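Local coordinates for conserved hypothetical protein (Streptococcus pneumoniae, PDB 4QDY) that is of unknown function but belongs to the YbbR-like family, with two YbbR domains built largely of beta strands, at residues Val61-Thr66 with Val75-Glu80. Numbering follows the deposited sequence.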
loop_
_atom_site.group_PDB
_atom_site.type_symbol
_atom_site.label_atom_id
_atom_site.label_comp_id
_atom_site.label_asym_id
_atom_site.label_seq_id
_atom_site.Cartn_x
_atom_site.Cartn_y
_atom_site.Cartn_z
ATOM N N VAL A 61 -1.682 5.929 -13.954
ATOM C CA VAL A 61 -0.804 6.742 -13.114
ATOM C C VAL A 61 0.415 5.856 -12.786
ATOM O O VAL A 61 0.260 4.721 -12.327
ATOM C CB VAL A 61 -1.486 7.365 -11.862
ATOM C CG1 VAL A 61 -2.127 6.320 -10.960
ATOM C CG2 VAL A 61 -0.518 8.244 -11.076
ATOM N N THR A 62 1.617 6.357 -13.108
ATOM C CA THR A 62 2.861 5.613 -12.921
ATOM C C THR A 62 3.864 6.368 -12.039
ATOM O O THR A 62 3.751 7.576 -11.841
ATOM C CB THR A 62 3.523 5.298 -14.285
ATOM O OG1 THR A 62 3.850 6.513 -14.960
ATOM C CG2 THR A 62 2.662 4.414 -15.179
ATOM N N ALA A 63 4.849 5.619 -11.523
ATOM C CA ALA A 63 5.979 6.062 -10.705
ATOM C C ALA A 63 7.200 5.207 -11.028
ATOM O O ALA A 63 7.053 4.003 -11.240
ATOM C CB ALA A 63 5.630 5.982 -9.224
ATOM N N ASP A 64 8.389 5.823 -11.117
ATOM C CA ASP A 64 9.618 5.102 -11.457
ATOM C C ASP A 64 10.629 5.226 -10.312
ATOM O O ASP A 64 10.950 6.337 -9.890
ATOM C CB ASP A 64 10.202 5.645 -12.779
ATOM C CG ASP A 64 11.365 4.865 -13.367
ATOM O OD1 ASP A 64 11.620 3.731 -12.905
ATOM O OD2 ASP A 64 11.976 5.359 -14.337
ATOM N N LEU A 65 11.114 4.077 -9.805
ATOM C CA LEU A 65 12.058 4.035 -8.682
ATOM C C LEU A 65 13.437 3.477 -9.083
ATOM O O LEU A 65 14.310 3.357 -8.217
ATOM C CB LEU A 65 11.491 3.163 -7.538
ATOM C CG LEU A 65 10.122 3.507 -6.935
ATOM C CD1 LEU A 65 9.772 2.519 -5.851
ATOM C CD2 LEU A 65 10.093 4.909 -6.348
ATOM N N THR A 66 13.633 3.142 -10.378
ATOM C CA THR A 66 14.863 2.550 -10.926
ATOM C C THR A 66 16.115 3.414 -10.649
ATOM O O THR A 66 17.164 2.853 -10.316
ATOM C CB THR A 66 14.741 2.317 -12.440
ATOM O OG1 THR A 66 14.337 3.532 -13.073
ATOM C CG2 THR A 66 13.764 1.198 -12.786
ATOM N N VAL A 75 8.643 10.582 -4.851
ATOM C CA VAL A 75 8.742 10.534 -6.311
ATOM C C VAL A 75 7.476 11.131 -6.971
ATOM O O VAL A 75 6.361 10.887 -6.498
ATOM C CB VAL A 75 9.004 9.095 -6.841
ATOM C CG1 VAL A 75 10.433 8.657 -6.541
ATOM C CG2 VAL A 75 7.988 8.080 -6.308
ATOM N N PRO A 76 7.637 11.904 -8.075
ATOM C CA PRO A 76 6.459 12.481 -8.742
ATOM C C PRO A 76 5.719 11.443 -9.574
ATOM O O PRO A 76 6.348 10.626 -10.246
ATOM C CB PRO A 76 7.049 13.584 -9.636
ATOM C CG PRO A 76 8.523 13.629 -9.330
ATOM C CD PRO A 76 8.879 12.299 -8.768
ATOM N N LEU A 77 4.383 11.476 -9.519
ATOM C CA LEU A 77 3.539 10.558 -10.279
ATOM C C LEU A 77 3.323 11.085 -11.700
ATOM O O LEU A 77 3.214 12.299 -11.892
ATOM C CB LEU A 77 2.182 10.334 -9.582
ATOM C CG LEU A 77 2.174 9.768 -8.154
ATOM C CD1 LEU A 77 0.756 9.601 -7.658
ATOM C CD2 LEU A 77 2.882 8.427 -8.070
ATOM N N SER A 78 3.260 10.179 -12.691
ATOM C CA SER A 78 3.045 10.554 -14.091
ATOM C C SER A 78 1.738 9.989 -14.630
ATOM O O SER A 78 1.395 8.847 -14.329
ATOM C CB SER A 78 4.201 10.069 -14.963
ATOM O OG SER A 78 5.427 10.661 -14.569
ATOM N N ILE A 79 1.018 10.788 -15.434
ATOM C CA ILE A 79 -0.224 10.354 -16.075
ATOM C C ILE A 79 0.142 9.979 -17.513
ATOM O O ILE A 79 0.546 10.846 -18.294
ATOM C CB ILE A 79 -1.406 11.381 -15.992
ATOM C CG1 ILE A 79 -1.795 11.761 -14.538
ATOM C CG2 ILE A 79 -2.638 10.875 -16.745
ATOM C CD1 ILE A 79 -0.949 12.834 -13.855
ATOM N N GLU A 80 0.041 8.686 -17.843
ATOM C CA GLU A 80 0.369 8.174 -19.174
ATOM C C GLU A 80 -0.889 7.720 -19.912
ATOM O O GLU A 80 -1.856 7.305 -19.274
ATOM C CB GLU A 80 1.372 7.010 -19.086
ATOM C CG GLU A 80 2.726 7.390 -18.504
ATOM C CD GLU A 80 3.772 6.292 -18.435
ATOM O OE1 GLU A 80 3.578 5.224 -19.064
ATOM O OE2 GLU A 80 4.815 6.520 -17.781
#
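Thr62 and Ser78 face each other as an antiparallel hydrogen-bonded pair, gripping one another through both backbone amides: Thr62 N donates to Ser78 O at 2.8 Å with the N-H...O angle at 167°, and Ser78 N returns an equally short bond to Thr62 O. Both side chains emerge on the same face of the sheet, where the carboxylate of Glu80 also arrives. The Glu80 chain stretches straight out past CG and lies crosswise to the Thr62 side chain, bringing OE2 to 3.0 Å from Thr62 OG1. This is at most a weak hydrogen bond, since chi1 of Thr62 (61°) tucks OG1 back over the main chain, where the more distant Ser78 O is also within weak reach of the same proton. Threonine suits this place, combining a hydroxyl for the carboxylate with a methyl, CG2, that packs 3.9 Å from Glu80 CD. The pairing joins the two strands of a beta hairpin in a YbbR-like domain; strand 9-21 runs parallel to 60-64 along its other edge. On the reverse face aliphatic residues take over. Val61 sends CG2 obliquely across Leu77, 3.7 Å from its CB, and the branched valine also meets Val16 and Val36. Leu77, reaching on toward Ala63, rests CD2 3.9 Å from Ala63 CB; alanine's single methyl gives the end of the leucine a small apolar surface to lie on. Toward the hairpin's turn, Leu65 and Val75 cross nearly perpendicularly, Leu65 CD2 sitting 3.8 Å from both CG1 and CG2 of Val75, with Val97 and Ile95 of strand 87-113 extending this apolar layer. At the strand's end Asp64 opens an Asx turn: its OD1 takes the Thr66 backbone N and, at 2.7 Å, Thr66 OG1, both from one face of its carboxylate plane.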